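Local structure of importin subunit beta-1 (Saccharomyces cerevisiae, 5OWU) at residues Ile111-Ala114 / Ala115-Ile119; Pro133-Met136 / Lys137-Asp141; Val151-Ala154 / Ser155-Leu159; Leu159-Met162 / Cys163-Ala166. The protein carries proteins into the nucleus as the importin beta subunit, working with importin alpha, which binds the classical nuclear localization signal of the cargo. One frame throughout, in Å; residues are numbered along the deposited sequence.

How the interactions relate
All four contacts are local, each along one helix in HEAT repeats 3 and 4, the last running to its helix end, and the same backbone bonding underlies them. Interaction 1 is largely buried and built of alanines, with only Asn113 and Gln117 adding polar groups. Interaction 2 is divided: methionine and leucine face the interior, while a lysine-aspartate pair lies on the outer side. Interactions 3 and 4 share helix 149-165 and Leu159; the first is buried and adds a serine hydroxyl bond, the second reaches the helix end, where an exposed glutamate appears. Helix 109-126 of interaction 1 touches both, most tightly where Asn113 OD1 meets Tyr161 OH.

Interaction 1 of 4, residues Ile111-Ala114 / Ala115-Ile119; sequences IANA and AAQLI
Within HEAT repeat 3, residues 111-119 form some two and a half turns of helix 109-126, in which Asn113 and Gln117 meet one turn apart above a backbone lined with alanines. The two side-chain amides approach through their nitrogens, Asn113 ND2 lying 3.6 Å from Gln117 NE2, with the amide planes turned 48° to each other. Two donors cannot bond to each other, and the polar end of Asn113 is held instead by its oxygen, OD1, which is hydrogen-bonded to the hydroxyl of Tyr161 on helix 149-165. Gln117 swings back over the preceding turn: with CG beside its own backbone N (chi1 -62°), that methylene rests 3.4 Å from the carbonyl oxygen of Asn113. The same oxygen accepts the backbone N-H of Gln117 at 3.0 Å, so the side chain leans on the carbonyl that its backbone N-H uses. The methyl groups do the quieter work. Ala115 CB lies 3.3 Å from Ile111 O, and Ala116 CB is 3.4 Å from Ala112 O, each beside the oxygen that accepts its own N-H. Such short side chains let neighbours come near: Ala116 packs on Ala158 of helix 149-165, Ala115 on Ala103 of helix 90-104, and Ala114 on Ala62 of helix 55-67. Close helix packing through small residues suits the stacked helical layers of a HEAT-repeat solenoid.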
ATOM      1  N   ILE A 111     -13.306 -28.855  13.262  1.00 30.32           N
ATOM      2  CA  ILE A 111     -12.231 -29.552  13.962  1.00 26.37           C
ATOM      3  C   ILE A 111     -11.069 -29.780  13.011  1.00 26.96           C
ATOM      4  O   ILE A 111      -9.905 -29.530  13.347  1.00 26.34           O
ATOM      5  CB  ILE A 111     -12.745 -30.886  14.541  1.00 28.93           C
ATOM      6  CG1 ILE A 111     -13.796 -30.647  15.630  1.00 34.21           C
ATOM      7  CG2 ILE A 111     -11.583 -31.741  15.078  1.00 30.68           C
ATOM      8  CD1 ILE A 111     -13.278 -29.937  16.868  1.00 38.80           C
ATOM      9  N   ALA A 112     -11.382 -30.249  11.798  1.00 28.34           N
ATOM     10  CA  ALA A 112     -10.356 -30.533  10.803  1.00 31.40           C
ATOM     11  C   ALA A 112      -9.568 -29.281  10.435  1.00 27.59           C
ATOM     12  O   ALA A 112      -8.342 -29.330  10.292  1.00 28.19           O
ATOM     13  CB  ALA A 112     -11.010 -31.139   9.561  1.00 29.00           C
ATOM     14  N   ASN A 113     -10.255 -28.153  10.266  1.00 21.66           N
ATOM     15  CA  ASN A 113      -9.580 -26.896   9.945  1.00 25.41           C
ATOM     16  C   ASN A 113      -8.660 -26.451  11.084  1.00 24.93           C
ATOM     17  O   ASN A 113      -7.486 -26.111  10.862  1.00 23.80           O
ATOM     18  CB  ASN A 113     -10.624 -25.817   9.644  1.00 35.95           C
ATOM     19  CG  ASN A 113     -10.018 -24.579   9.000  1.00 40.10           C
ATOM     20  OD1 ASN A 113      -9.210 -24.677   8.083  1.00 47.39           O
ATOM     21  ND2 ASN A 113     -10.409 -23.411   9.480  1.00 57.58           N
ATOM     22  N   ALA A 114      -9.179 -26.432  12.318  1.00 26.58           N
ATOM     23  CA  ALA A 114      -8.325 -26.053  13.446  1.00 27.27           C
ATOM     24  C   ALA A 114      -7.107 -26.964  13.533  1.00 21.05           C
ATOM     25  O   ALA A 114      -5.968 -26.501  13.721  1.00 23.42           O
ATOM     26  CB  ALA A 114      -9.124 -26.103  14.745  1.00 25.22           C
ATOM     27  N   ALA A 115      -7.328 -28.269  13.379  1.00 21.07           N
ATOM     28  CA  ALA A 115      -6.231 -29.224  13.428  1.00 25.28           C
ATOM     29  C   ALA A 115      -5.227 -28.961  12.313  1.00 23.75           C
ATOM     30  O   ALA A 115      -4.015 -29.075  12.521  1.00 22.36           O
ATOM     31  CB  ALA A 115      -6.787 -30.642  13.335  1.00 22.34           C
ATOM     32  N   ALA A 116      -5.712 -28.604  11.123  1.00 24.52           N
ATOM     33  CA  ALA A 116      -4.818 -28.317  10.009  1.00 29.83           C
ATOM     34  C   ALA A 116      -3.935 -27.116  10.314  1.00 22.32           C
ATOM     35  O   ALA A 116      -2.742 -27.113   9.988  1.00 24.98           O
ATOM     36  CB  ALA A 116      -5.626 -28.073   8.733  1.00 25.45           C
ATOM     37  N   GLN A 117      -4.503 -26.080  10.933  1.00 23.16           N
ATOM     38  CA  GLN A 117      -3.693 -24.922  11.301  1.00 21.35           C
ATOM     39  C   GLN A 117      -2.649 -25.282  12.359  1.00 21.52           C
ATOM     40  O   GLN A 117      -1.505 -24.802  12.304  1.00 22.35           O
ATOM     41  CB  GLN A 117      -4.594 -23.795  11.793  1.00 28.04           C
ATOM     42  CG  GLN A 117      -5.571 -23.280  10.759  1.00 31.14           C
ATOM     43  CD  GLN A 117      -6.284 -22.021  11.212  1.00 36.13           C
ATOM     44  OE1 GLN A 117      -5.654 -21.011  11.519  1.00 37.45           O
ATOM     45  NE2 GLN A 117      -7.607 -22.076  11.249  1.00 42.16           N
ATOM     46  N   LEU A 118      -3.021 -26.128  13.326  1.00 24.90           N
ATOM     47  CA  LEU A 118      -2.072 -26.546  14.360  1.00 21.00           C
ATOM     48  C   LEU A 118      -0.943 -27.381  13.768  1.00 19.71           C
ATOM     49  O   LEU A 118       0.243 -27.153  14.062  1.00 25.25           O
ATOM     50  CB  LEU A 118      -2.809 -27.333  15.452  1.00 21.67           C
ATOM     51  CG  LEU A 118      -1.956 -27.917  16.586  1.00 25.29           C
ATOM     52  CD1 LEU A 118      -1.265 -26.811  17.328  1.00 25.25           C
ATOM     53  CD2 LEU A 118      -2.803 -28.733  17.530  1.00 24.22           C
ATOM     54  N   ILE A 119      -1.300 -28.369  12.943  1.00 19.57           N
ATOM     55  CA  ILE A 119      -0.302 -29.166  12.241  1.00 18.65           C
ATOM     56  C   ILE A 119       0.631 -28.258  11.458  1.00 21.10           C
ATOM     57  O   ILE A 119       1.853 -28.430  11.484  1.00 23.52           O
ATOM     58  CB  ILE A 119      -0.986 -30.198  11.326  1.00 24.28           C
ATOM     59  CG1 ILE A 119      -1.649 -31.286  12.172  1.00 30.78           C
ATOM     60  CG2 ILE A 119       0.015 -30.809  10.346  1.00 22.80           C
ATOM     61  CD1 ILE A 119      -2.638 -32.137  11.407  1.00 31.45           C
TER

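Interaction 2 of 4, residues Pro133-Met136 / Lys137-Asp141; sequences PELM and KIMVD
Apolar contact joins Leu135 and Met136 to Met139 on the inward side of helix 133-142, in HEAT repeat 4. The terminal methyl CE of Met139 lies 3.9 Å from Leu135 CD1, the two chains meeting at a slant. Leu135 carries its CG anti to the backbone N (chi1 177°), which sends the branch along the helix toward the next turn. Leu135 CD1 touches CG of Met139 as well as CE, and Met136 comes to the same CG by its own end, its CE 4.1 Å from Met139 CG. Both methionines are folded rather than extended.

Backbone hydrogen bonds run beneath these side chains, the shortest being Met139 N to Leu135 O at 2.8 Å. Ile138 N binds Glu134 O at 3.0 Å, and Ile138 CG1 leans to within 3.2 Å of that same oxygen. In like manner Val140 bonds through its N to Met136 O and sets CG2 beside it.

Charge appears on the outer side, where, within segment 137-141, Lys137 NZ forms a salt bridge of 2.9 Å with Asp141 OD2, one turn on. OD2 accepts through its syn lone pair, the side of the other carboxylate oxygen.

Among the neighbouring helices, Met136 and Met139 lie against helix 149-165, Leu135 against helix 109-126 and Ile138 against helix 90-104, while Met136 and Val140 also touch helix 177-188.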
ATOM      1  N   PRO A 133       9.541 -36.456  10.248  1.00 36.66           N
ATOM      2  CA  PRO A 133       9.639 -37.045   8.902  1.00 34.93           C
ATOM      3  C   PRO A 133       8.418 -37.852   8.507  1.00 37.50           C
ATOM      4  O   PRO A 133       8.218 -38.105   7.315  1.00 36.37           O
ATOM      5  CB  PRO A 133      10.883 -37.938   8.997  1.00 40.67           C
ATOM      6  CG  PRO A 133      10.940 -38.331  10.435  1.00 34.62           C
ATOM      7  CD  PRO A 133      10.461 -37.110  11.197  1.00 39.81           C
ATOM      8  N   GLU A 134       7.599 -38.271   9.467  1.00 30.04           N
ATOM      9  CA  GLU A 134       6.389 -39.013   9.146  1.00 33.82           C
ATOM     10  C   GLU A 134       5.340 -38.147   8.463  1.00 30.67           C
ATOM     11  O   GLU A 134       4.489 -38.680   7.739  1.00 36.01           O
ATOM     12  CB  GLU A 134       5.802 -39.619  10.422  1.00 42.05           C
ATOM     13  CG  GLU A 134       6.787 -40.479  11.209  1.00 48.12           C
ATOM     14  CD  GLU A 134       7.493 -39.734  12.338  1.00 47.76           C
ATOM     15  OE1 GLU A 134       7.605 -38.488  12.290  1.00 35.05           O
ATOM     16  OE2 GLU A 134       7.941 -40.411  13.284  1.00 53.09           O
ATOM     17  N   LEU A 135       5.384 -36.827   8.672  1.00 23.88           N
ATOM     18  CA  LEU A 135       4.272 -35.980   8.260  1.00 30.79           C
ATOM     19  C   LEU A 135       4.085 -35.997   6.752  1.00 32.60           C
ATOM     20  O   LEU A 135       2.965 -36.156   6.262  1.00 29.87           O
ATOM     21  CB  LEU A 135       4.476 -34.541   8.740  1.00 27.91           C
ATOM     22  CG  LEU A 135       3.371 -33.579   8.273  1.00 20.52           C
ATOM     23  CD1 LEU A 135       2.018 -34.003   8.787  1.00 25.57           C
ATOM     24  CD2 LEU A 135       3.657 -32.153   8.707  1.00 25.93           C
ATOM     25  N   MET A 136       5.167 -35.797   5.996  1.00 29.04           N
ATOM     26  CA  MET A 136       5.020 -35.657   4.552  1.00 29.99           C
ATOM     27  C   MET A 136       4.628 -36.973   3.898  1.00 32.56           C
ATOM     28  O   MET A 136       3.899 -36.974   2.899  1.00 32.64           O
ATOM     29  CB  MET A 136       6.311 -35.110   3.950  1.00 31.38           C
ATOM     30  CG  MET A 136       6.467 -33.613   4.130  1.00 32.28           C
ATOM     31  SD  MET A 136       5.039 -32.712   3.504  1.00 42.10           S
ATOM     32  CE  MET A 136       4.479 -31.878   4.970  1.00 48.55           C
ATOM     33  N   LYS A 137       5.082 -38.099   4.448  1.00 28.82           N
ATOM     34  CA  LYS A 137       4.573 -39.388   4.002  1.00 34.32           C
ATOM     35  C   LYS A 137       3.077 -39.495   4.271  1.00 29.47           C
ATOM     36  O   LYS A 137       2.315 -39.976   3.421  1.00 32.98           O
ATOM     37  CB  LYS A 137       5.342 -40.508   4.700  1.00 39.85           C
ATOM     38  CG  LYS A 137       5.212 -41.878   4.050  1.00 64.19           C
ATOM     39  CD  LYS A 137       4.155 -42.727   4.733  1.00 59.07           C
ATOM     40  CE  LYS A 137       4.272 -44.189   4.331  1.00 57.03           C
ATOM     41  NZ  LYS A 137       4.101 -44.385   2.873  1.00 55.58           N
ATOM     42  N   ILE A 138       2.629 -39.018   5.437  1.00 26.35           N
ATOM     43  CA  ILE A 138       1.197 -39.051   5.734  1.00 24.56           C
ATOM     44  C   ILE A 138       0.429 -38.163   4.758  1.00 40.27           C
ATOM     45  O   ILE A 138      -0.662 -38.520   4.304  1.00 27.77           O
ATOM     46  CB  ILE A 138       0.929 -38.647   7.200  1.00 31.72           C
ATOM     47  CG1 ILE A 138       1.441 -39.727   8.157  1.00 37.80           C
ATOM     48  CG2 ILE A 138      -0.562 -38.430   7.430  1.00 27.31           C
ATOM     49  CD1 ILE A 138       1.356 -39.368   9.656  1.00 31.82           C
ATOM     50  N   MET A 139       0.975 -36.989   4.429  1.00 26.01           N
ATOM     51  CA  MET A 139       0.276 -36.077   3.529  1.00 27.51           C
ATOM     52  C   MET A 139       0.185 -36.667   2.127  1.00 25.78           C
ATOM     53  O   MET A 139      -0.878 -36.626   1.502  1.00 32.19           O
ATOM     54  CB  MET A 139       0.978 -34.716   3.489  1.00 27.04           C
ATOM     55  CG  MET A 139       0.948 -33.909   4.809  1.00 24.66           C
ATOM     56  SD  MET A 139      -0.676 -33.322   5.339  1.00 27.16           S
ATOM     57  CE  MET A 139      -1.131 -34.604   6.502  1.00 26.67           C
ATOM     58  N   VAL A 140       1.286 -37.232   1.622  1.00 31.19           N
ATOM     59  CA  VAL A 140       1.264 -37.837   0.292  1.00 24.26           C
ATOM     60  C   VAL A 140       0.260 -38.979   0.256  1.00 37.32           C
ATOM     61  O   VAL A 140      -0.541 -39.094  -0.679  1.00 41.94           O
ATOM     62  CB  VAL A 140       2.673 -38.301  -0.112  1.00 34.22           C
ATOM     63  CG1 VAL A 140       2.631 -39.164  -1.391  1.00 36.36           C
ATOM     64  CG2 VAL A 140       3.570 -37.097  -0.315  1.00 32.79           C
ATOM     65  N   ASP A 141       0.278 -39.843   1.277  1.00 33.60           N
ATOM     66  CA  ASP A 141      -0.691 -40.934   1.303  1.00 40.25           C
ATOM     67  C   ASP A 141      -2.120 -40.414   1.434  1.00 43.28           C
ATOM     68  O   ASP A 141      -3.042 -40.997   0.854  1.00 41.83           O
ATOM     69  CB  ASP A 141      -0.367 -41.909   2.437  1.00 41.49           C
ATOM     70  CG  ASP A 141       0.923 -42.670   2.201  1.00 50.55           C
ATOM     71  OD1 ASP A 141       1.363 -42.762   1.035  1.00 58.14           O
ATOM     72  OD2 ASP A 141       1.490 -43.184   3.185  1.00 57.24           O
TER

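Interaction 3 of 4, residues Val151-Ala154 / Ser155-Leu159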
ATOM      1  N   VAL A 151     -10.463 -36.434   4.146  1.00 32.12           N
ATOM      2  CA  VAL A 151      -9.050 -36.597   4.466  1.00 43.67           C
ATOM      3  C   VAL A 151      -8.192 -35.870   3.438  1.00 43.55           C
ATOM      4  O   VAL A 151      -7.246 -35.147   3.788  1.00 32.56           O
ATOM      5  CB  VAL A 151      -8.708 -38.096   4.550  1.00 43.20           C
ATOM      6  CG1 VAL A 151      -7.213 -38.309   4.694  1.00 41.45           C
ATOM      7  CG2 VAL A 151      -9.457 -38.728   5.712  1.00 45.33           C
ATOM      8  N   LYS A 152      -8.516 -36.041   2.155  1.00 27.04           N
ATOM      9  CA  LYS A 152      -7.844 -35.280   1.107  1.00 31.55           C
ATOM     10  C   LYS A 152      -7.918 -33.786   1.388  1.00 27.03           C
ATOM     11  O   LYS A 152      -6.900 -33.081   1.387  1.00 33.91           O
ATOM     12  CB  LYS A 152      -8.489 -35.579  -0.247  1.00 37.95           C
ATOM     13  CG  LYS A 152      -8.281 -36.985  -0.769  1.00 40.37           C
ATOM     14  CD  LYS A 152      -9.190 -37.242  -1.968  1.00 43.12           C
ATOM     15  CE  LYS A 152      -8.761 -38.467  -2.761  1.00 51.70           C
ATOM     16  NZ  LYS A 152      -9.669 -38.712  -3.911  1.00 54.25           N
ATOM     17  N   ARG A 153      -9.130 -33.286   1.614  1.00 27.98           N
ATOM     18  CA  ARG A 153      -9.338 -31.848   1.716  1.00 28.42           C
ATOM     19  C   ARG A 153      -8.651 -31.283   2.954  1.00 39.35           C
ATOM     20  O   ARG A 153      -7.988 -30.245   2.888  1.00 30.59           O
ATOM     21  CB  ARG A 153     -10.836 -31.543   1.740  1.00 36.35           C
ATOM     22  CG  ARG A 153     -11.225 -30.231   1.064  1.00 50.56           C
ATOM     23  CD  ARG A 153     -10.856 -29.019   1.906  1.00 52.12           C
ATOM     24  NE  ARG A 153     -11.699 -28.891   3.093  1.00 53.06           N
ATOM     25  CZ  ARG A 153     -12.890 -28.298   3.113  1.00 58.03           C
ATOM     26  NH1 ARG A 153     -13.399 -27.770   2.001  1.00 45.95           N
ATOM     27  NH2 ARG A 153     -13.579 -28.234   4.248  1.00 52.97           N
ATOM     28  N   ALA A 154      -8.803 -31.952   4.099  1.00 33.44           N
ATOM     29  CA  ALA A 154      -8.176 -31.465   5.323  1.00 34.63           C
ATOM     30  C   ALA A 154      -6.659 -31.458   5.193  1.00 25.05           C
ATOM     31  O   ALA A 154      -5.989 -30.518   5.647  1.00 26.86           O
ATOM     32  CB  ALA A 154      -8.614 -32.322   6.508  1.00 26.80           C
ATOM     33  N   SER A 155      -6.096 -32.487   4.555  1.00 31.13           N
ATOM     34  CA  SER A 155      -4.650 -32.523   4.393  1.00 25.33           C
ATOM     35  C   SER A 155      -4.176 -31.418   3.458  1.00 27.89           C
ATOM     36  O   SER A 155      -3.138 -30.792   3.710  1.00 21.94           O
ATOM     37  CB  SER A 155      -4.219 -33.902   3.894  1.00 28.11           C
ATOM     38  OG  SER A 155      -4.645 -34.898   4.813  1.00 31.23           O
ATOM     39  N   LEU A 156      -4.934 -31.148   2.384  1.00 25.74           N
ATOM     40  CA  LEU A 156      -4.582 -30.051   1.487  1.00 30.48           C
ATOM     41  C   LEU A 156      -4.663 -28.704   2.200  1.00 27.25           C
ATOM     42  O   LEU A 156      -3.810 -27.832   1.992  1.00 25.11           O
ATOM     43  CB  LEU A 156      -5.485 -30.069   0.251  1.00 26.93           C
ATOM     44  CG  LEU A 156      -5.268 -31.280  -0.668  1.00 25.01           C
ATOM     45  CD1 LEU A 156      -6.388 -31.435  -1.672  1.00 27.99           C
ATOM     46  CD2 LEU A 156      -3.940 -31.157  -1.388  1.00 26.91           C
ATOM     47  N   LEU A 157      -5.677 -28.512   3.047  1.00 22.22           N
ATOM     48  CA  LEU A 157      -5.718 -27.316   3.885  1.00 26.65           C
ATOM     49  C   LEU A 157      -4.457 -27.197   4.725  1.00 30.20           C
ATOM     50  O   LEU A 157      -3.841 -26.126   4.794  1.00 23.02           O
ATOM     51  CB  LEU A 157      -6.941 -27.341   4.804  1.00 29.85           C
ATOM     52  CG  LEU A 157      -8.317 -27.211   4.157  1.00 35.77           C
ATOM     53  CD1 LEU A 157      -9.366 -27.143   5.248  1.00 36.42           C
ATOM     54  CD2 LEU A 157      -8.396 -25.992   3.250  1.00 45.32           C
ATOM     55  N   ALA A 158      -4.067 -28.288   5.388  1.00 28.06           N
ATOM     56  CA  ALA A 158      -2.869 -28.248   6.222  1.00 18.90           C
ATOM     57  C   ALA A 158      -1.640 -27.854   5.410  1.00 22.21           C
ATOM     58  O   ALA A 158      -0.819 -27.054   5.868  1.00 24.79           O
ATOM     59  CB  ALA A 158      -2.656 -29.601   6.902  1.00 22.34           C
ATOM     60  N   LEU A 159      -1.496 -28.398   4.197  1.00 21.54           N
ATOM     61  CA  LEU A 159      -0.349 -28.032   3.369  1.00 23.72           C
ATOM     62  C   LEU A 159      -0.391 -26.550   2.993  1.00 16.18           C
ATOM     63  O   LEU A 159       0.635 -25.848   3.047  1.00 27.04           O
ATOM     64  CB  LEU A 159      -0.312 -28.921   2.126  1.00 28.19           C
ATOM     65  CG  LEU A 159      -0.005 -30.392   2.446  1.00 26.06           C
ATOM     66  CD1 LEU A 159      -0.480 -31.292   1.337  1.00 30.31           C
ATOM     67  CD2 LEU A 159       1.488 -30.581   2.686  1.00 29.39           C
TER
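Ser155 and Val151 are joined twice across one turn of helix 149-165, the second helix of HEAT repeat 4. The serine backbone N donates to Val151 O at 3.0 Å, and its hydroxyl OG donates to the same oxygen at 2.8 Å, the two donors coming from opposite faces of the carbonyl plane. The hydroxyl folds back because OG stands beside the serine's own backbone N (chi1 -58°), a common way for a serine within a helix to donate its hydroxyl to the carbonyl one turn back. OG also bonds to Asn142 ND2 at the end of helix 133-142, so it links two helices. Replacing the serine by alanine removes OG, and is likely to cost Val151 O its second donor and leave Asn142 ND2 without this acceptor.

Ala154 lies on another side of the helix. Its methyl packs on Ala112 of helix 109-126, and its carbonyl O receives Ala158 N at 3.0 Å, an ordinary i to i+4 helix bond spanning the serine.

Arg153 and Leu157 form the third pairing, at a partly exposed edge. The arginine chain bends at its second and third torsions, which brings CD and NE back beside the leucine, the two side chains crossing at a slant. Leu157, for its part, packs on Asn113 of helix 109-126. At the meeting point Arg153 CD rests 3.8 Å from Leu157 CG, and Arg153 NE lies 3.6 Å from Leu157 CD1.

Interaction 4 of 4, residues Leu159-Met162 / Cys163-Ala166; sequences LGYM and CESA
Tyr161 and Glu164 run side by side from the last turns of helix 149-165 in HEAT repeat 4, pointing the same way. Their flat groups are nearly parallel, the ring and carboxylate planes only 14° apart, yet they touch lightly: Glu164 OE1 comes to 3.9 Å from Tyr161 CD1. The two chains leave the backbone differently. Tyr161 has CG beside its own backbone N, anti to the carbonyl carbon, whereas Glu164 has CG anti to its N (chi1 178°) and then runs straight out, which carries its carboxylate out beside the tyrosine. The hydroxyl end of the tyrosine is engaged by Asn113 OD1 of helix 109-126, which is likely to restrict the ring's movement, while the glutamate is exposed.

Ser165 is turned back on the preceding turn. Its N donates to Tyr161 O at 2.8 Å, and its CB lies 3.1 Å from that oxygen, with OG close by at 3.2 Å. Cys163 lies on a different side, its N bonded to Leu159 O at 3.1 Å and its SG turned back beside its own backbone N. Glu164 N is bound to Gly160 O by a nearly straight bond, the N-H...O angle being 170°. The helix then ends: the bond from Ala166 N to Met162 O is weak, at 3.3 Å, and Ala166 is the first residue to leave helical geometry.

Around this helix end, Tyr161, Met162 and Ser165 face helix 109-126, Leu159 rests on Met136 and Met139 of helix 133-142, Met162 on Leu135 and Met136, and Cys163 meets Asp207 and Ser208 of helix 195-208.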
ATOM      1  N   LEU A 159      -1.496 -28.398   4.197  1.00 21.54           N
ATOM      2  CA  LEU A 159      -0.349 -28.032   3.369  1.00 23.72           C
ATOM      3  C   LEU A 159      -0.391 -26.550   2.993  1.00 16.18           C
ATOM      4  O   LEU A 159       0.635 -25.848   3.047  1.00 27.04           O
ATOM      5  CB  LEU A 159      -0.312 -28.921   2.126  1.00 28.19           C
ATOM      6  CG  LEU A 159      -0.005 -30.392   2.446  1.00 26.06           C
ATOM      7  CD1 LEU A 159      -0.480 -31.292   1.337  1.00 30.31           C
ATOM      8  CD2 LEU A 159       1.488 -30.581   2.686  1.00 29.39           C
ATOM      9  N   GLY A 160      -1.576 -26.050   2.646  1.00 25.43           N
ATOM     10  CA  GLY A 160      -1.715 -24.624   2.396  1.00 27.43           C
ATOM     11  C   GLY A 160      -1.277 -23.787   3.582  1.00 23.60           C
ATOM     12  O   GLY A 160      -0.471 -22.867   3.441  1.00 23.85           O
ATOM     13  N   TYR A 161      -1.803 -24.102   4.770  1.00 26.95           N
ATOM     14  CA  TYR A 161      -1.462 -23.344   5.973  1.00 27.94           C
ATOM     15  C   TYR A 161       0.024 -23.420   6.261  1.00 24.75           C
ATOM     16  O   TYR A 161       0.634 -22.445   6.698  1.00 25.87           O
ATOM     17  CB  TYR A 161      -2.249 -23.879   7.168  1.00 20.23           C
ATOM     18  CG  TYR A 161      -3.705 -23.478   7.204  1.00 26.37           C
ATOM     19  CD1 TYR A 161      -4.085 -22.141   7.155  1.00 34.19           C
ATOM     20  CD2 TYR A 161      -4.702 -24.436   7.331  1.00 27.93           C
ATOM     21  CE1 TYR A 161      -5.417 -21.774   7.207  1.00 37.73           C
ATOM     22  CE2 TYR A 161      -6.035 -24.077   7.385  1.00 30.26           C
ATOM     23  CZ  TYR A 161      -6.386 -22.747   7.325  1.00 34.32           C
ATOM     24  OH  TYR A 161      -7.713 -22.402   7.371  1.00 32.97           O
ATOM     25  N   MET A 162       0.614 -24.588   6.056  1.00 22.06           N
ATOM     26  CA  MET A 162       2.055 -24.758   6.188  1.00 22.02           C
ATOM     27  C   MET A 162       2.811 -23.728   5.362  1.00 29.50           C
ATOM     28  O   MET A 162       3.734 -23.062   5.850  1.00 27.47           O
ATOM     29  CB  MET A 162       2.407 -26.162   5.719  1.00 33.69           C
ATOM     30  CG  MET A 162       3.486 -26.858   6.449  1.00 38.50           C
ATOM     31  SD  MET A 162       3.549 -28.525   5.758  1.00 37.74           S
ATOM     32  CE  MET A 162       2.035 -29.242   6.368  1.00 32.47           C
ATOM     33  N   CYS A 163       2.452 -23.612   4.086  1.00 26.06           N
ATOM     34  CA  CYS A 163       3.190 -22.705   3.212  1.00 30.39           C
ATOM     35  C   CYS A 163       2.881 -21.248   3.532  1.00 34.09           C
ATOM     36  O   CYS A 163       3.788 -20.410   3.583  1.00 40.95           O
ATOM     37  CB  CYS A 163       2.866 -23.041   1.759  1.00 30.45           C
ATOM     38  SG  CYS A 163       3.431 -24.697   1.344  1.00 34.14           S
ATOM     39  N   GLU A 164       1.615 -20.936   3.791  1.00 40.07           N
ATOM     40  CA  GLU A 164       1.231 -19.565   4.110  1.00 45.56           C
ATOM     41  C   GLU A 164       1.852 -19.091   5.424  1.00 49.07           C
ATOM     42  O   GLU A 164       2.255 -17.929   5.542  1.00 58.42           O
ATOM     43  CB  GLU A 164      -0.295 -19.476   4.163  1.00 48.20           C
ATOM     44  CG  GLU A 164      -0.843 -18.112   4.525  1.00 61.51           C
ATOM     45  CD  GLU A 164      -2.353 -18.115   4.617  1.00 70.81           C
ATOM     46  OE1 GLU A 164      -2.924 -19.165   4.988  1.00 62.48           O
ATOM     47  OE2 GLU A 164      -2.968 -17.071   4.312  1.00 81.05           O
ATOM     48  N   SER A 165       1.944 -19.974   6.420  1.00 49.86           N
ATOM     49  CA  SER A 165       2.419 -19.587   7.749  1.00 50.12           C
ATOM     50  C   SER A 165       3.928 -19.385   7.789  1.00 50.57           C
ATOM     51  O   SER A 165       4.418 -18.602   8.610  1.00 63.46           O
ATOM     52  CB  SER A 165       2.022 -20.640   8.786  1.00 47.92           C
ATOM     53  OG  SER A 165       0.679 -20.487   9.206  1.00 54.87           O
ATOM     54  N   ALA A 166       4.677 -20.087   6.946  1.00 43.21           N
ATOM     55  CA  ALA A 166       6.106 -19.837   6.831  1.00 53.03           C
ATOM     56  C   ALA A 166       6.356 -18.444   6.263  1.00 78.75           C
ATOM     57  O   ALA A 166       5.556 -17.909   5.489  1.00 82.87           O
ATOM     58  CB  ALA A 166       6.757 -20.888   5.937  1.00 51.17           C
TER